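Long-range contacts in thiamine-phosphate synthase (PDB 1XI3), which probably uses magnesium to join pyrimidine diphosphate and thiazole phosphate precursors into thiamine phosphate, releasing diphosphate: residues A40-R46 against A71-D76; A87-G93 against N108-S114; I99-K103 against A124-A129. One frame throughout, in Å; residues are numbered along the deposited sequence.

Contact 1. Residues A40-R46 against A71-D76; sequences ATAIQMR and ALFFVD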
loop_
_atom_site.group_PDB
_atom_site.type_symbol
_atom_site.label_atom_id
_atom_site.label_comp_id
_atom_site.label_asym_id
_atom_site.label_seq_id
_atom_site.Cartn_x
_atom_site.Cartn_y
_atom_site.Cartn_z
ATOM N N ALA A 40 -9.944 12.964 -21.745
ATOM C CA ALA A 40 -8.986 13.023 -20.624
ATOM C C ALA A 40 -7.596 12.643 -21.095
ATOM O O ALA A 40 -7.411 11.684 -21.907
ATOM C CB ALA A 40 -9.426 12.114 -19.514
ATOM N N THR A 41 -6.589 13.381 -20.624
ATOM C CA THR A 41 -5.217 13.118 -21.012
ATOM C C THR A 41 -4.417 12.352 -19.945
ATOM O O THR A 41 -3.382 11.765 -20.227
ATOM C CB THR A 41 -4.482 14.406 -21.408
ATOM O OG1 THR A 41 -4.439 15.314 -20.286
ATOM C CG2 THR A 41 -5.177 15.074 -22.577
ATOM N N ALA A 42 -4.945 12.374 -18.724
ATOM C CA ALA A 42 -4.351 11.659 -17.602
ATOM C C ALA A 42 -5.482 11.168 -16.712
ATOM O O ALA A 42 -6.485 11.830 -16.568
ATOM C CB ALA A 42 -3.404 12.566 -16.804
ATOM N N ILE A 43 -5.286 9.987 -16.124
ATOM C CA ILE A 43 -6.223 9.383 -15.216
ATOM C C ILE A 43 -5.483 9.034 -13.935
ATOM O O ILE A 43 -4.367 8.531 -13.972
ATOM C CB ILE A 43 -6.785 8.065 -15.798
ATOM C CG1 ILE A 43 -7.585 8.322 -17.092
ATOM C CG2 ILE A 43 -7.652 7.306 -14.812
ATOM C CD1 ILE A 43 -8.797 9.139 -16.923
ATOM N N GLN A 44 -6.116 9.318 -12.812
ATOM C CA GLN A 44 -5.601 8.901 -11.513
ATOM C C GLN A 44 -6.629 7.995 -10.850
ATOM O O GLN A 44 -7.800 8.386 -10.636
ATOM C CB GLN A 44 -5.289 10.097 -10.604
ATOM C CG GLN A 44 -4.743 9.696 -9.264
ATOM C CD GLN A 44 -4.767 10.850 -8.290
ATOM O OE1 GLN A 44 -5.529 10.842 -7.320
ATOM N NE2 GLN A 44 -3.981 11.865 -8.568
ATOM N N MET A 45 -6.184 6.793 -10.505
ATOM C CA MET A 45 -6.940 5.866 -9.720
ATOM C C MET A 45 -6.791 6.195 -8.246
ATOM O O MET A 45 -5.706 6.098 -7.696
ATOM C CB MET A 45 -6.476 4.431 -9.962
ATOM C CG MET A 45 -7.312 3.401 -9.267
ATOM S SD MET A 45 -6.903 1.662 -9.645
ATOM C CE MET A 45 -5.437 1.443 -8.672
ATOM N N ARG A 46 -7.902 6.553 -7.606
ATOM C CA ARG A 46 -7.865 6.980 -6.198
ATOM C C ARG A 46 -8.926 6.158 -5.467
ATOM O O ARG A 46 -10.129 6.452 -5.562
ATOM C CB ARG A 46 -8.136 8.483 -6.088
ATOM C CG ARG A 46 -8.116 9.011 -4.672
ATOM C CD ARG A 46 -8.322 10.488 -4.611
ATOM N NE ARG A 46 -8.377 10.877 -3.212
ATOM C CZ ARG A 46 -9.476 10.859 -2.457
ATOM N NH1 ARG A 46 -10.647 10.469 -2.965
ATOM N NH2 ARG A 46 -9.403 11.240 -1.171
ATOM N N ALA A 71 -3.060 7.865 -22.829
ATOM C CA ALA A 71 -3.175 8.721 -21.641
ATOM C C ALA A 71 -2.238 8.227 -20.561
ATOM O O ALA A 71 -1.927 7.049 -20.450
ATOM C CB ALA A 71 -4.581 8.774 -21.141
ATOM N N LEU A 72 -1.772 9.189 -19.765
ATOM C CA LEU A 72 -1.004 8.886 -18.575
ATOM C C LEU A 72 -1.918 8.286 -17.479
ATOM O O LEU A 72 -3.109 8.614 -17.371
ATOM C CB LEU A 72 -0.335 10.140 -18.056
ATOM C CG LEU A 72 0.833 10.691 -18.905
ATOM C CD1 LEU A 72 1.485 11.913 -18.268
ATOM C CD2 LEU A 72 1.852 9.582 -19.209
ATOM N N PHE A 73 -1.303 7.411 -16.672
ATOM C CA PHE A 73 -1.981 6.713 -15.577
ATOM C C PHE A 73 -1.212 6.841 -14.269
ATOM O O PHE A 73 -0.039 6.433 -14.166
ATOM C CB PHE A 73 -2.162 5.241 -15.907
ATOM C CG PHE A 73 -2.928 4.477 -14.893
ATOM C CD1 PHE A 73 -4.078 5.014 -14.313
ATOM C CD2 PHE A 73 -2.518 3.221 -14.495
ATOM C CE1 PHE A 73 -4.768 4.294 -13.315
ATOM C CE2 PHE A 73 -3.281 2.483 -13.497
ATOM C CZ PHE A 73 -4.391 3.053 -12.961
ATOM N N PHE A 74 -1.895 7.418 -13.264
ATOM C CA PHE A 74 -1.337 7.610 -11.941
ATOM C C PHE A 74 -2.168 6.894 -10.937
ATOM O O PHE A 74 -3.374 6.747 -11.111
ATOM C CB PHE A 74 -1.383 9.123 -11.585
ATOM C CG PHE A 74 -0.513 9.927 -12.476
ATOM C CD1 PHE A 74 0.861 9.973 -12.260
ATOM C CD2 PHE A 74 -1.042 10.532 -13.619
ATOM C CE1 PHE A 74 1.680 10.682 -13.159
ATOM C CE2 PHE A 74 -0.226 11.247 -14.483
ATOM C CZ PHE A 74 1.121 11.293 -14.260
ATOM N N VAL A 75 -1.515 6.467 -9.855
ATOM C CA VAL A 75 -2.205 5.938 -8.685
ATOM C C VAL A 75 -2.015 6.904 -7.507
ATOM O O VAL A 75 -0.899 7.329 -7.240
ATOM C CB VAL A 75 -1.683 4.526 -8.308
ATOM C CG1 VAL A 75 -2.405 3.997 -7.079
ATOM C CG2 VAL A 75 -1.880 3.583 -9.489
ATOM N N ASP A 76 -3.112 7.211 -6.799
ATOM C CA ASP A 76 -3.021 8.039 -5.584
ATOM C C ASP A 76 -2.406 7.207 -4.454
ATOM O O ASP A 76 -2.858 6.073 -4.229
ATOM C CB ASP A 76 -4.379 8.528 -5.144
ATOM C CG ASP A 76 -4.275 9.533 -4.019
ATOM O OD1 ASP A 76 -4.990 9.348 -3.035
ATOM O OD2 ASP A 76 -3.454 10.452 -4.129
#
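The ring of Phe73 lies against the base of Met45, its CE1 3.8 Å from Met45 CB. Phe73 CG, anti to the backbone N (chi1 -176°), carries the ring across toward the neighbouring strand, where CD1 also reaches Ile43 CG2 at 4.3 Å. Flat and apolar, Phe73 suits this face, where helix 52-68 packs on it. Beneath run neighbouring parallel strands of the TIM barrel, 42-45 and 72-76, joined by a right-handed beta-alpha-beta crossover through that helix. Five backbone hydrogen bonds alternate between them, from Leu72 N to Thr41 O at one end to the nearly straight Asp76 N to Met45 O (3.0 Å) at the other.

Ala42, Gln44, Leu72 and Phe74 point to the opposite face. Small Ala42 puts CB at the edge of the Phe74 ring, 4.2 Å from CE2. The extended chain of Gln44 slants across that of Asp76, OE1 3.4 Å from Asp76 CB, with amide and carboxylate planes only 10° apart; Gln44 NE2 bonds to Tyr18 OH. A leucine in place of Gln44 would probably leave the Tyr18 hydroxyl without its amide partner and set an apolar end beside the Asp76 carboxylate. Arg46 runs alongside Asp76 in a long salt bridge, NE to OD1 3.7 Å. Polar groups thus gather at the C-terminal strand ends, consistent with the predicted role of Gln44, Arg46 and Asp76 in binding the pyrimidine diphosphate.

Contact 2. Residues A87-G93 against N108-S114; sequences ADGVQLG and NLIIGAS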
loop_
_atom_site.group_PDB
_atom_site.type_symbol
_atom_site.label_atom_id
_atom_site.label_comp_id
_atom_site.label_asym_id
_atom_site.label_seq_id
_atom_site.Cartn_x
_atom_site.Cartn_y
_atom_site.Cartn_z
ATOM N N ALA A 87 1.937 1.608 -13.667
ATOM C CA ALA A 87 1.473 2.961 -13.868
ATOM C C ALA A 87 2.607 3.886 -14.222
ATOM O O ALA A 87 3.789 3.603 -13.920
ATOM C CB ALA A 87 0.779 3.453 -12.595
ATOM N N ASP A 88 2.270 5.006 -14.850
ATOM C CA ASP A 88 3.244 6.018 -15.171
ATOM C C ASP A 88 3.780 6.720 -13.919
ATOM O O ASP A 88 4.928 7.164 -13.906
ATOM C CB ASP A 88 2.679 7.014 -16.143
ATOM C CG ASP A 88 2.250 6.341 -17.461
ATOM O OD1 ASP A 88 3.137 5.766 -18.148
ATOM O OD2 ASP A 88 1.072 6.349 -17.765
ATOM N N GLY A 89 2.929 6.819 -12.882
ATOM C CA GLY A 89 3.339 7.549 -11.690
ATOM C C GLY A 89 2.440 7.349 -10.512
ATOM O O GLY A 89 1.480 6.575 -10.537
ATOM N N VAL A 90 2.778 8.083 -9.460
ATOM C CA VAL A 90 2.034 8.048 -8.199
ATOM C C VAL A 90 1.873 9.504 -7.720
ATOM O O VAL A 90 2.755 10.337 -7.943
ATOM C CB VAL A 90 2.776 7.209 -7.128
ATOM C CG1 VAL A 90 4.174 7.791 -6.850
ATOM C CG2 VAL A 90 1.944 7.051 -5.875
ATOM N N GLN A 91 0.732 9.791 -7.119
ATOM C CA GLN A 91 0.468 11.092 -6.494
ATOM C C GLN A 91 0.666 10.934 -4.986
ATOM O O GLN A 91 0.110 9.996 -4.389
ATOM C CB GLN A 91 -0.981 11.527 -6.771
ATOM C CG GLN A 91 -1.320 12.897 -6.214
ATOM C CD GLN A 91 -0.726 13.966 -7.037
ATOM O OE1 GLN A 91 -0.425 13.754 -8.232
ATOM N NE2 GLN A 91 -0.527 15.148 -6.430
ATOM N N LEU A 92 1.417 11.851 -4.395
ATOM C CA LEU A 92 1.765 11.766 -2.976
ATOM C C LEU A 92 1.429 13.060 -2.239
ATOM O O LEU A 92 1.855 14.129 -2.643
ATOM C CB LEU A 92 3.260 11.490 -2.803
ATOM C CG LEU A 92 3.789 10.200 -3.421
ATOM C CD1 LEU A 92 5.304 10.185 -3.352
ATOM C CD2 LEU A 92 3.194 8.986 -2.790
ATOM N N GLY A 93 0.725 12.889 -1.128
ATOM C CA GLY A 93 0.343 13.971 -0.229
ATOM C C GLY A 93 1.013 13.838 1.127
ATOM O O GLY A 93 1.802 12.933 1.386
ATOM N N ASN A 108 11.615 4.788 -11.388
ATOM C CA ASN A 108 11.065 5.094 -12.722
ATOM C C ASN A 108 9.682 5.745 -12.730
ATOM O O ASN A 108 9.216 6.146 -13.795
ATOM C CB ASN A 108 11.057 3.842 -13.584
ATOM C CG ASN A 108 12.444 3.303 -13.817
ATOM O OD1 ASN A 108 13.412 4.033 -13.741
ATOM N ND2 ASN A 108 12.538 2.015 -14.091
ATOM N N LEU A 109 9.026 5.873 -11.568
ATOM C CA LEU A 109 7.725 6.495 -11.499
ATOM C C LEU A 109 7.812 8.008 -11.546
ATOM O O LEU A 109 8.718 8.623 -10.947
ATOM C CB LEU A 109 6.978 6.081 -10.189
ATOM C CG LEU A 109 6.515 4.666 -10.073
ATOM C CD1 LEU A 109 5.826 4.478 -8.727
ATOM C CD2 LEU A 109 5.624 4.201 -11.207
ATOM N N ILE A 110 6.867 8.611 -12.242
ATOM C CA ILE A 110 6.648 10.044 -12.177
ATOM C C ILE A 110 5.994 10.319 -10.838
ATOM O O ILE A 110 5.053 9.651 -10.464
ATOM C CB ILE A 110 5.717 10.492 -13.299
ATOM C CG1 ILE A 110 6.354 10.199 -14.664
ATOM C CG2 ILE A 110 5.366 11.950 -13.152
ATOM C CD1 ILE A 110 5.451 10.346 -15.809
ATOM N N ILE A 111 6.498 11.325 -10.139
ATOM C CA ILE A 111 5.990 11.706 -8.833
ATOM C C ILE A 111 5.194 13.011 -8.914
ATOM O O ILE A 111 5.727 14.072 -9.255
ATOM C CB ILE A 111 7.125 11.910 -7.831
ATOM C CG1 ILE A 111 8.020 10.659 -7.723
ATOM C CG2 ILE A 111 6.556 12.344 -6.455
ATOM C CD1 ILE A 111 7.409 9.395 -7.292
ATOM N N GLY A 112 3.920 12.933 -8.584
ATOM C CA GLY A 112 3.128 14.108 -8.380
ATOM C C GLY A 112 3.042 14.359 -6.889
ATOM O O GLY A 112 2.898 13.413 -6.120
ATOM N N ALA A 113 3.082 15.631 -6.505
ATOM C CA ALA A 113 2.943 16.034 -5.111
ATOM C C ALA A 113 1.696 16.881 -4.890
ATOM O O ALA A 113 1.515 17.909 -5.567
ATOM C CB ALA A 113 4.192 16.798 -4.692
ATOM N N SER A 114 0.869 16.498 -3.908
ATOM C CA SER A 114 -0.322 17.247 -3.529
ATOM C C SER A 114 0.123 18.321 -2.543
ATOM O O SER A 114 0.689 17.990 -1.490
ATOM C CB SER A 114 -1.381 16.358 -2.880
ATOM O OG SER A 114 -1.921 15.401 -3.787
HETATM O O HOH W 1 6.882 6.572 -15.747
#
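Val90 and Ile111 lie side by side and point the same way, Val90 CG1 meeting Ile111 CD1 at 3.6 Å. The valine branch reaches that position because chi1 of 59° sets CG1 between the backbone N and the carbonyl carbon. Leu109 crosses Val90 at about a right angle, its CD1 touching the same CG1, while Leu92 slants across Ile111 from the other end, CD1 to CG2 4.0 Å. Branched aliphatic residues suit this face: it is turned to the outer helices, and Ile99, Ala102 and Lys103 of helix 99-105 lie against Leu92 and Ile111.

The face toward the barrel interior is different. Gln91 starts out extended, then bends at chi2 (75°), so that its amide swings over the neighbouring strand. NE2 donates to Ser114 OG at 3.0 Å, with the hydroxyl close to the amide plane, and OE1 comes to 3.6 Å from Gly112 CA while accepting a weak hydrogen bond from Tyr131. Glycine suits position 112, since a CB there would collide with OE1. Gly89 is similarly placed, a CB being blocked by Ile110 O.

Five backbone hydrogen bonds tie the parallel strands 89-92 and 110-115, the two strands of a beta-alpha-beta unit of the TIM barrel whose helix is 99-105. Asp88 O is gripped twice, by Ile110 N in the carbonyl plane at 2.9 Å and by a water that donates at 2.7 Å and bridges to Asn108 O. The carboxylate of Asp88 turns elsewhere, to Phe73 N and Arg63. At the far end, the amide of Gln91 probably holds Ser114 OG in place, consistent with a second-shell role at a serine predicted to bind the pyrimidine diphosphate.

Contact 3. Residues I99-K103 against A124-A129; sequences IEVAK and AEKKGA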
loop_
_atom_site.group_PDB
_atom_site.type_symbol
_atom_site.label_atom_id
_atom_site.label_comp_id
_atom_site.label_asym_id
_atom_site.label_seq_id
_atom_site.Cartn_x
_atom_site.Cartn_y
_atom_site.Cartn_z
ATOM N N ILE A 99 8.415 11.834 -0.496
ATOM C CA ILE A 99 8.832 11.878 -1.865
ATOM C C ILE A 99 10.160 11.198 -2.056
ATOM O O ILE A 99 10.325 10.377 -2.960
ATOM C CB ILE A 99 8.858 13.317 -2.412
ATOM C CG1 ILE A 99 7.446 13.883 -2.439
ATOM C CG2 ILE A 99 9.484 13.340 -3.828
ATOM C CD1 ILE A 99 7.403 15.354 -2.701
ATOM N N GLU A 100 11.120 11.509 -1.195
ATOM C CA GLU A 100 12.465 10.977 -1.399
ATOM C C GLU A 100 12.504 9.446 -1.265
ATOM O O GLU A 100 13.269 8.773 -1.925
ATOM C CB GLU A 100 13.458 11.656 -0.435
ATOM C CG GLU A 100 13.285 11.292 1.041
ATOM C CD GLU A 100 12.271 12.144 1.809
ATOM O OE1 GLU A 100 11.426 12.905 1.205
ATOM O OE2 GLU A 100 12.330 12.028 3.063
ATOM N N VAL A 101 11.644 8.914 -0.407
ATOM C CA VAL A 101 11.586 7.496 -0.164
ATOM C C VAL A 101 10.918 6.814 -1.340
ATOM O O VAL A 101 11.348 5.748 -1.790
ATOM C CB VAL A 101 10.803 7.215 1.179
ATOM C CG1 VAL A 101 10.619 5.718 1.399
ATOM C CG2 VAL A 101 11.538 7.844 2.335
ATOM N N ALA A 102 9.825 7.400 -1.808
ATOM C CA ALA A 102 9.151 6.872 -3.014
ATOM C C ALA A 102 10.103 6.793 -4.209
ATOM O O ALA A 102 10.102 5.800 -4.950
ATOM C CB ALA A 102 7.980 7.746 -3.358
ATOM N N LYS A 103 10.902 7.837 -4.392
ATOM C CA LYS A 103 11.861 7.884 -5.500
ATOM C C LYS A 103 12.911 6.796 -5.361
ATOM O O LYS A 103 13.374 6.232 -6.354
ATOM C CB LYS A 103 12.533 9.260 -5.567
ATOM C CG LYS A 103 11.597 10.383 -6.016
ATOM C CD LYS A 103 12.311 11.695 -6.385
ATOM C CE LYS A 103 13.096 11.618 -7.712
ATOM N NZ LYS A 103 12.438 10.790 -8.831
ATOM N N ALA A 124 8.146 20.445 -2.105
ATOM C CA ALA A 124 7.952 19.289 -3.011
ATOM C C ALA A 124 8.839 19.359 -4.250
ATOM O O ALA A 124 9.447 18.375 -4.632
ATOM C CB ALA A 124 6.511 19.153 -3.404
ATOM N N GLU A 125 8.936 20.526 -4.866
ATOM C CA GLU A 125 9.836 20.695 -5.983
ATOM C C GLU A 125 11.269 20.398 -5.562
ATOM O O GLU A 125 11.994 19.681 -6.256
ATOM C CB GLU A 125 9.695 22.096 -6.565
ATOM C CG GLU A 125 10.616 22.384 -7.755
ATOM C CD GLU A 125 10.468 23.819 -8.282
ATOM O OE1 GLU A 125 10.421 24.766 -7.472
ATOM O OE2 GLU A 125 10.379 24.000 -9.502
ATOM N N LYS A 126 11.678 20.922 -4.399
ATOM C CA LYS A 126 13.055 20.716 -3.928
ATOM C C LYS A 126 13.368 19.220 -3.771
ATOM O O LYS A 126 14.460 18.775 -4.126
ATOM C CB LYS A 126 13.311 21.464 -2.608
ATOM C CG LYS A 126 14.786 21.471 -2.163
ATOM C CD LYS A 126 14.945 22.104 -0.771
ATOM C CE LYS A 126 16.225 21.659 -0.016
ATOM N NZ LYS A 126 17.477 22.386 -0.439
ATOM N N LYS A 127 12.395 18.458 -3.265
ATOM C CA LYS A 127 12.540 17.026 -3.020
ATOM C C LYS A 127 12.537 16.191 -4.307
ATOM O O LYS A 127 12.830 14.984 -4.277
ATOM C CB LYS A 127 11.457 16.553 -2.071
ATOM C CG LYS A 127 11.540 17.153 -0.694
ATOM C CD LYS A 127 12.100 16.201 0.360
ATOM C CE LYS A 127 11.075 15.908 1.472
ATOM N NZ LYS A 127 10.470 17.174 2.058
ATOM N N GLY A 128 12.171 16.827 -5.419
ATOM C CA GLY A 128 12.216 16.214 -6.752
ATOM C C GLY A 128 10.888 15.763 -7.349
ATOM O O GLY A 128 10.875 14.905 -8.243
ATOM N N ALA A 129 9.766 16.323 -6.888
ATOM C CA ALA A 129 8.483 16.070 -7.513
ATOM C C ALA A 129 8.587 16.415 -8.987
ATOM O O ALA A 129 9.261 17.386 -9.365
ATOM C CB ALA A 129 7.398 16.883 -6.871
#
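Ala124 offers its methyl to the far end of Ile99, CB to CD1 4.0 Å. The isoleucine reaches that far because CG1 lies anti to the carbonyl carbon and the chain continues extended (chi2 169°), so CD1 slides in beside the neighbouring helix, where a residue as small as alanine lets it come close.

One turn on, Lys127 crosses Ile99 obliquely, its CB 4.2 Å from Ile99 CG2, and Lys127 O lies 3.8 Å from Ile99 CG2. The long lysine chain, bent at chi2, chi3 and chi4, then runs alongside Glu100, both pointing the same way. What meets the carboxylate is the aliphatic part: Glu100 OE1 is 3.0 Å from Lys127 CE, whereas Lys127 NZ stands 4.5 Å from OE1, beyond a salt bridge. The opposite charges may still attract across that gap, without direct contact, and OE1, buried by the contact, has no polar partner in the model.

Helices 99-105 and 118-127 are neighbours in the outer layer of the TIM barrel. Both lie on strand 110-115: Ile99 and Ala124 of the helices, and Ala129 just after the second, touch Ala113. Val101, on another side of helix 99-105, packs on Tyr56 of the second subunit.

Gly128, where the chain leaves helical angles, forms a Schellman motif. Its phi of 104° would jam a side chain against the preceding carbonyl, and a CB would press on Lys103 CD as well. Its N bonds to Glu125 O at 3.0 Å. The bent chain of Lys103 passes by, CD 4.0 Å from Gly128 O, its aliphatic carbons flanking the turn. Ala129 N closes the motif on Ala124 O at 3.1 Å, and Ala129 CB faces Ile99 CD1 as the chain heads for strand 131-135.

The three contacts follow one another round the barrel and outward from it. Contacts 1 and 2, centres about 10 Å apart, join where strands 72-76 and 89-92 run side by side: Val75 O lies 3.0 Å from Gln91 N, a probable hydrogen bond. Inside, the side chains of Gln44 and Gln91 are about 4 Å apart, which brings the predicted pyrimidine site residues of contact 1 close to Gln91, the partner of Ser114 in contact 2. Contact 3 lies outside, its centre about 9 Å from that of contact 2 and 19 Å from that of contact 1. It rests on contact 2 through Ala113 CB, 3.5 Å from Ala124 CB, and the side chain of Ile99 is about 8 Å from that of Asp96, a predicted magnesium ligand.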